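Local coordinates for protein Bug27 (PDB 2QPQ) that probably acts as a periplasmic solute-binding protein of the Bug family, with a Venus-flytrap fold, capturing a small ligand for transport, at residues A[106-111]-A[195-200]; A[130-135]-A[175-180]. One frame throughout, in Å; residues are numbered along the deposited sequence.

Contact 1 of 2, residues A[106-111]-A[195-200]; sequences FVVPAG and KLQALA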
ATOM      1  N   PHE A 106      -8.667   9.764   4.110  1.00 20.36           N
ATOM      2  CA  PHE A 106     -10.001  10.113   3.653  1.00 20.35           C
ATOM      3  C   PHE A 106      -9.998  11.595   3.295  1.00 20.69           C
ATOM      4  O   PHE A 106      -9.829  12.425   4.176  1.00 20.88           O
ATOM      5  CB  PHE A 106     -11.029   9.832   4.750  1.00 20.52           C
ATOM      6  CG  PHE A 106     -11.303   8.368   4.972  1.00 21.49           C
ATOM      7  CD1 PHE A 106     -10.316   7.542   5.479  1.00 22.36           C
ATOM      8  CD2 PHE A 106     -12.544   7.820   4.654  1.00 22.08           C
ATOM      9  CE1 PHE A 106     -10.545   6.186   5.695  1.00 20.97           C
ATOM     10  CE2 PHE A 106     -12.805   6.474   4.880  1.00 22.51           C
ATOM     11  CZ  PHE A 106     -11.800   5.648   5.402  1.00 22.75           C
ATOM     12  N   VAL A 107     -10.146  11.906   2.007  1.00 19.72           N
ATOM     13  CA  VAL A 107     -10.119  13.294   1.518  1.00 19.68           C
ATOM     14  C   VAL A 107     -11.455  13.697   0.867  1.00 20.28           C
ATOM     15  O   VAL A 107     -12.185  12.877   0.244  1.00 18.04           O
ATOM     16  CB  VAL A 107      -8.893  13.589   0.571  1.00 19.45           C
ATOM     17  CG1 VAL A 107      -7.595  13.385   1.318  1.00 19.79           C
ATOM     18  CG2 VAL A 107      -8.875  12.654  -0.692  1.00 19.72           C
ATOM     19  N   VAL A 108     -11.765  14.970   1.041  1.00 21.54           N
ATOM     20  CA  VAL A 108     -12.978  15.577   0.496  1.00 22.26           C
ATOM     21  C   VAL A 108     -12.572  16.876  -0.228  1.00 23.29           C
ATOM     22  O   VAL A 108     -11.505  17.432   0.048  1.00 23.71           O
ATOM     23  CB  VAL A 108     -14.099  15.833   1.606  1.00 22.14           C
ATOM     24  CG1 VAL A 108     -14.578  14.534   2.224  1.00 21.28           C
ATOM     25  CG2 VAL A 108     -13.646  16.876   2.719  1.00 21.54           C
ATOM     26  N   PRO A 109     -13.395  17.329  -1.189  1.00 24.11           N
ATOM     27  CA  PRO A 109     -13.127  18.575  -1.887  1.00 25.04           C
ATOM     28  C   PRO A 109     -13.074  19.746  -0.914  1.00 25.87           C
ATOM     29  O   PRO A 109     -13.747  19.723   0.135  1.00 24.78           O
ATOM     30  CB  PRO A 109     -14.371  18.751  -2.768  1.00 24.84           C
ATOM     31  CG  PRO A 109     -15.006  17.462  -2.853  1.00 24.23           C
ATOM     32  CD  PRO A 109     -14.638  16.695  -1.653  1.00 23.93           C
ATOM     33  N   ALA A 110     -12.277  20.741  -1.262  1.00 27.18           N
ATOM     34  CA  ALA A 110     -12.363  22.080  -0.642  1.00 28.95           C
ATOM     35  C   ALA A 110     -13.824  22.497  -0.589  1.00 30.06           C
ATOM     36  O   ALA A 110     -14.565  22.357  -1.577  1.00 30.42           O
ATOM     37  CB  ALA A 110     -11.551  23.099  -1.445  1.00 29.80           C
ATOM     38  N   GLY A 111     -14.242  22.941   0.598  1.00 31.02           N
ATOM     39  CA  GLY A 111     -15.605  23.387   0.828  1.00 31.88           C
ATOM     40  C   GLY A 111     -16.662  22.309   0.976  1.00 31.78           C
ATOM     41  O   GLY A 111     -17.866  22.606   0.944  1.00 32.46           O
ATOM     42  N   LYS A 195      -6.678  22.433  -1.657  1.00 28.15           N
ATOM     43  CA  LYS A 195      -7.611  21.994  -2.679  1.00 28.23           C
ATOM     44  C   LYS A 195      -8.446  20.811  -2.181  1.00 27.09           C
ATOM     45  O   LYS A 195      -9.535  20.552  -2.676  1.00 26.96           O
ATOM     46  CB  LYS A 195      -6.854  21.641  -3.962  1.00 28.66           C
ATOM     47  CG  LYS A 195      -6.174  22.869  -4.576  1.00 31.60           C
ATOM     48  CD  LYS A 195      -5.730  22.629  -5.993  1.00 35.36           C
ATOM     49  CE  LYS A 195      -5.684  23.944  -6.778  1.00 36.20           C
ATOM     50  NZ  LYS A 195      -6.352  23.872  -8.160  1.00 42.24           N
ATOM     51  N   LEU A 196      -7.910  20.097  -1.201  1.00 26.30           N
ATOM     52  CA  LEU A 196      -8.624  19.007  -0.535  1.00 25.54           C
ATOM     53  C   LEU A 196      -8.521  19.215   0.959  1.00 25.81           C
ATOM     54  O   LEU A 196      -7.562  19.811   1.444  1.00 25.63           O
ATOM     55  CB  LEU A 196      -7.970  17.642  -0.825  1.00 24.82           C
ATOM     56  CG  LEU A 196      -7.988  17.214  -2.303  1.00 24.81           C
ATOM     57  CD1 LEU A 196      -7.086  16.036  -2.507  1.00 22.65           C
ATOM     58  CD2 LEU A 196      -9.427  16.864  -2.772  1.00 24.53           C
ATOM     59  N   GLN A 197      -9.462  18.612   1.664  1.00 25.95           N
ATOM     60  CA  GLN A 197      -9.452  18.531   3.096  1.00 27.21           C
ATOM     61  C   GLN A 197      -9.366  17.060   3.502  1.00 26.12           C
ATOM     62  O   GLN A 197     -10.028  16.227   2.904  1.00 26.22           O
ATOM     63  CB  GLN A 197     -10.764  19.103   3.519  1.00 28.35           C
ATOM     64  CG  GLN A 197     -11.065  19.191   4.965  1.00 34.46           C
ATOM     65  CD  GLN A 197     -12.363  19.957   5.120  1.00 43.51           C
ATOM     66  OE1 GLN A 197     -12.433  21.139   4.722  1.00 44.11           O
ATOM     67  NE2 GLN A 197     -13.421  19.280   5.626  1.00 38.41           N
ATOM     68  N   ALA A 198      -8.542  16.762   4.501  1.00 24.68           N
ATOM     69  CA  ALA A 198      -8.384  15.416   5.013  1.00 25.21           C
ATOM     70  C   ALA A 198      -9.198  15.170   6.289  1.00 25.35           C
ATOM     71  O   ALA A 198      -9.052  15.893   7.279  1.00 26.10           O
ATOM     72  CB  ALA A 198      -6.899  15.109   5.237  1.00 24.75           C
ATOM     73  N   LEU A 199     -10.055  14.154   6.256  1.00 25.16           N
ATOM     74  CA  LEU A 199     -10.878  13.801   7.399  1.00 25.34           C
ATOM     75  C   LEU A 199     -10.182  12.890   8.434  1.00 25.53           C
ATOM     76  O   LEU A 199     -10.416  12.993   9.653  1.00 26.32           O
ATOM     77  CB  LEU A 199     -12.183  13.188   6.895  1.00 25.12           C
ATOM     78  CG  LEU A 199     -13.095  14.099   6.065  1.00 25.94           C
ATOM     79  CD1 LEU A 199     -14.435  13.389   5.811  1.00 22.74           C
ATOM     80  CD2 LEU A 199     -13.293  15.459   6.756  1.00 27.46           C
ATOM     81  N   ALA A 200      -9.337  11.989   7.944  1.00 25.47           N
ATOM     82  CA  ALA A 200      -8.629  11.024   8.784  1.00 24.66           C
ATOM     83  C   ALA A 200      -7.498  10.420   8.003  1.00 24.57           C
ATOM     84  O   ALA A 200      -7.526  10.423   6.748  1.00 23.62           O
ATOM     85  CB  ALA A 200      -9.572   9.912   9.245  1.00 25.69           C
TER
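V108 sends its two methyl branches to different partners on the facing strand. V108 CG2 lies against the start of the Q197 side chain, 3.7 Å from Q197 CB. With CG opposite the backbone N (chi1 -179°) and the chain extended beyond it, the Q197 side chain runs past V108 CG2, where Q197 NE2 lies at 3.8 Å. V108 CG1 meets L199 CD1 at 3.8 Å, the two side chains crossing at about a right angle. The backbones of V108 and Q197 form an antiparallel hydrogen-bonded pair between strands 93-109 and 196-201. V108 N reaches Q197 O at 2.8 Å, and Q197 N answers V108 O. On the other face V107 and A198 form a non-hydrogen-bonded pair, where V107 CG1 stands 4.3 Å from A198 CB. L199 breaks the regular alternation. It takes alpha-region backbone angles within the strand, and L199 and A200 together face F106, as in a beta bulge. L199 N bonds to F106 O at 2.7 Å, and F106 N bonds to A200 O. A200 N is buried with no partner in the model. The F106 and L199 CB atoms pack at 4.1 Å. Both residues also touch L117 of helix 117-123. At the far end A110 N donates a hydrogen bond to K195 O from above its carbonyl plane.

Contact 2 of 2, residues A[130-135]-A[175-180]; sequences QVTYGS and SQIGLA
The peptide group joining Y133 to G134 has I177 over one face. The methyl I177 CD1 sits almost directly above G134 N, at 3.5 Å. L179 O lies at the N-H edge of the same group and takes the hydrogen bond from G134 N at 2.7 Å. The bond is nearly straight at the hydrogen (168°), with the donor tilted somewhat from the L179 carbonyl plane. I177 reaches this place because its CG1 is turned anti to the backbone N (chi1 -161°) and the chain stays extended to CD1. I177 CG1 also passes T132 OG1 at 3.7 Å. The Y133 ring leads away from L179, and the touching is done by Y133 CB, 3.6 Å from L179 CD2. The ring meets H159 with the planes at about 40°, and its OH is hydrogen-bonded to E147 and to H143 O. L179 O gains a further contact from Y133 CA. A180 CA approaches G134 O at 3.2 Å. G134 has no side chain, which suits the short spacing of 4.1 Å between G134 CA and A180 CA. A water joins T132 OG1 to G178 N, accepting from the latter. G134 and A180 are a parallel bridge between strands 132-135 and 180-183, the parallel arrangement of an alpha/beta domain. The chain between them runs through helix 141-153, strand 158-161 and helix 165-173. Strand 158-161 pairs with 132-135 too, and V160 touches T132 and I177. I177 also packs on V172 of helix 165-173, while L179 reaches V108 of strand 93-109.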
ATOM      1  N   GLN A 130     -26.538   6.934  -0.041  1.00 28.94           N
ATOM      2  CA  GLN A 130     -25.770   7.279  -1.241  1.00 27.29           C
ATOM      3  C   GLN A 130     -24.443   8.027  -1.004  1.00 25.80           C
ATOM      4  O   GLN A 130     -24.027   8.805  -1.848  1.00 25.99           O
ATOM      5  CB  GLN A 130     -26.651   8.092  -2.205  1.00 27.41           C
ATOM      6  CG  GLN A 130     -27.929   7.320  -2.665  1.00 26.44           C
ATOM      7  CD  GLN A 130     -29.122   7.532  -1.757  1.00 26.46           C
ATOM      8  OE1 GLN A 130     -29.381   8.642  -1.320  1.00 25.97           O
ATOM      9  NE2 GLN A 130     -29.861   6.469  -1.482  1.00 26.78           N
ATOM     10  N   VAL A 131     -23.770   7.771   0.117  1.00 23.65           N
ATOM     11  CA  VAL A 131     -22.418   8.308   0.338  1.00 21.27           C
ATOM     12  C   VAL A 131     -21.421   7.371  -0.364  1.00 21.26           C
ATOM     13  O   VAL A 131     -21.229   6.225   0.057  1.00 21.13           O
ATOM     14  CB  VAL A 131     -22.120   8.430   1.846  1.00 21.36           C
ATOM     15  CG1 VAL A 131     -20.748   9.116   2.129  1.00 21.02           C
ATOM     16  CG2 VAL A 131     -23.249   9.192   2.544  1.00 19.61           C
ATOM     17  N   THR A 132     -20.822   7.856  -1.455  1.00 19.81           N
ATOM     18  CA  THR A 132     -19.881   7.071  -2.242  1.00 19.59           C
ATOM     19  C   THR A 132     -18.503   7.544  -1.850  1.00 19.30           C
ATOM     20  O   THR A 132     -18.332   8.682  -1.430  1.00 19.86           O
ATOM     21  CB  THR A 132     -20.108   7.324  -3.743  1.00 19.64           C
ATOM     22  OG1 THR A 132     -20.143   8.750  -3.970  1.00 22.04           O
ATOM     23  CG2 THR A 132     -21.452   6.729  -4.176  1.00 19.73           C
ATOM     24  N   TYR A 133     -17.522   6.657  -1.959  1.00 19.35           N
ATOM     25  CA  TYR A 133     -16.136   7.040  -1.789  1.00 17.81           C
ATOM     26  C   TYR A 133     -15.337   6.457  -2.918  1.00 17.68           C
ATOM     27  O   TYR A 133     -15.476   5.271  -3.229  1.00 18.71           O
ATOM     28  CB  TYR A 133     -15.603   6.553  -0.440  1.00 17.52           C
ATOM     29  CG  TYR A 133     -15.436   5.040  -0.244  1.00 17.93           C
ATOM     30  CD1 TYR A 133     -14.191   4.441  -0.419  1.00 19.63           C
ATOM     31  CD2 TYR A 133     -16.491   4.238   0.158  1.00 16.10           C
ATOM     32  CE1 TYR A 133     -14.008   3.078  -0.252  1.00 20.35           C
ATOM     33  CE2 TYR A 133     -16.322   2.835   0.343  1.00 16.28           C
ATOM     34  CZ  TYR A 133     -15.068   2.293   0.148  1.00 18.64           C
ATOM     35  OH  TYR A 133     -14.831   0.978   0.351  1.00 20.40           O
ATOM     36  N   GLY A 134     -14.496   7.273  -3.527  1.00 17.71           N
ATOM     37  CA  GLY A 134     -13.539   6.746  -4.511  1.00 17.28           C
ATOM     38  C   GLY A 134     -12.393   6.004  -3.824  1.00 17.52           C
ATOM     39  O   GLY A 134     -12.145   6.206  -2.636  1.00 18.00           O
ATOM     40  N   SER A 135     -11.737   5.088  -4.541  1.00 17.40           N
ATOM     41  CA  SER A 135     -10.474   4.524  -4.073  1.00 17.65           C
ATOM     42  C   SER A 135      -9.518   4.405  -5.238  1.00 18.05           C
ATOM     43  O   SER A 135      -9.910   4.635  -6.358  1.00 16.99           O
ATOM     44  CB  SER A 135     -10.669   3.141  -3.425  1.00 19.18           C
ATOM     45  OG  SER A 135     -10.768   2.153  -4.431  1.00 19.47           O
ATOM     46  N   SER A 175     -14.882  17.775  -7.459  1.00 23.94           N
ATOM     47  CA  SER A 175     -16.192  17.469  -6.828  1.00 24.45           C
ATOM     48  C   SER A 175     -17.131  16.524  -7.594  1.00 24.93           C
ATOM     49  O   SER A 175     -18.359  16.446  -7.310  1.00 24.17           O
ATOM     50  CB  SER A 175     -16.924  18.770  -6.485  1.00 23.87           C
ATOM     51  OG  SER A 175     -16.103  19.502  -5.587  1.00 24.39           O
ATOM     52  N   GLN A 176     -16.557  15.769  -8.525  1.00 23.89           N
ATOM     53  CA  GLN A 176     -17.340  14.789  -9.248  1.00 24.91           C
ATOM     54  C   GLN A 176     -17.632  13.628  -8.326  1.00 23.61           C
ATOM     55  O   GLN A 176     -18.558  12.883  -8.552  1.00 24.56           O
ATOM     56  CB  GLN A 176     -16.623  14.280 -10.505  1.00 26.33           C
ATOM     57  CG  GLN A 176     -15.702  15.282 -11.207  1.00 30.98           C
ATOM     58  CD  GLN A 176     -16.449  16.371 -11.905  1.00 39.01           C
ATOM     59  OE1 GLN A 176     -15.833  17.353 -12.365  1.00 38.47           O
ATOM     60  NE2 GLN A 176     -17.793  16.236 -11.991  1.00 37.43           N
ATOM     61  N   ILE A 177     -16.819  13.470  -7.282  1.00 22.03           N
ATOM     62  CA  ILE A 177     -17.142  12.550  -6.205  1.00 20.23           C
ATOM     63  C   ILE A 177     -16.858  13.311  -4.882  1.00 20.84           C
ATOM     64  O   ILE A 177     -15.944  14.157  -4.820  1.00 21.00           O
ATOM     65  CB  ILE A 177     -16.364  11.169  -6.322  1.00 20.38           C
ATOM     66  CG1 ILE A 177     -17.060  10.090  -5.496  1.00 20.05           C
ATOM     67  CG2 ILE A 177     -14.842  11.336  -5.961  1.00 18.65           C
ATOM     68  CD1 ILE A 177     -16.695   8.621  -5.868  1.00 18.54           C
ATOM     69  N   GLY A 178     -17.650  13.020  -3.856  1.00 20.14           N
ATOM     70  CA  GLY A 178     -17.572  13.762  -2.592  1.00 20.73           C
ATOM     71  C   GLY A 178     -16.492  13.321  -1.619  1.00 20.64           C
ATOM     72  O   GLY A 178     -16.206  14.015  -0.613  1.00 21.47           O
ATOM     73  N   LEU A 179     -15.874  12.183  -1.913  1.00 18.31           N
ATOM     74  CA  LEU A 179     -14.987  11.582  -0.973  1.00 18.46           C
ATOM     75  C   LEU A 179     -14.135  10.527  -1.687  1.00 18.00           C
ATOM     76  O   LEU A 179     -14.606   9.848  -2.613  1.00 17.28           O
ATOM     77  CB  LEU A 179     -15.822  10.938   0.154  1.00 19.32           C
ATOM     78  CG  LEU A 179     -15.114   9.974   1.119  1.00 21.15           C
ATOM     79  CD1 LEU A 179     -14.096  10.672   2.066  1.00 22.39           C
ATOM     80  CD2 LEU A 179     -16.128   9.222   1.892  1.00 21.36           C
ATOM     81  N   ALA A 180     -12.890  10.399  -1.249  1.00 18.16           N
ATOM     82  CA  ALA A 180     -12.063   9.281  -1.689  1.00 18.05           C
ATOM     83  C   ALA A 180     -11.088   8.863  -0.606  1.00 17.79           C
ATOM     84  O   ALA A 180     -10.677   9.648   0.263  1.00 17.37           O
ATOM     85  CB  ALA A 180     -11.263   9.646  -3.009  1.00 17.69           C
TER
HETATM   86  O   HOH W   1     -20.214  11.940  -4.277  1.00 27.64           O

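In the fold
Contacts 1 and 2 are parts of one sheet, with centres about 11 Å apart. Strand 93-109 pairs with 196-201 in contact 1 and with 180-183 on its other side. Strand 180-183 in turn pairs with 132-135 in contact 2. They are joined by a probable hydrogen bond from V107 N to A180 O, at 2.9 Å. Packing adds to it: V108 CG1 and P109 CD each come within 3.3 Å of G178 O. Along the chain, contact 2 is nested inside the loop that contact 1 closes. The disulfide C136–C165 ties the residue after S135 to the start of helix 165-173, inside the same loop. The centres of both contacts lie about 20 Å from the centre of the chain.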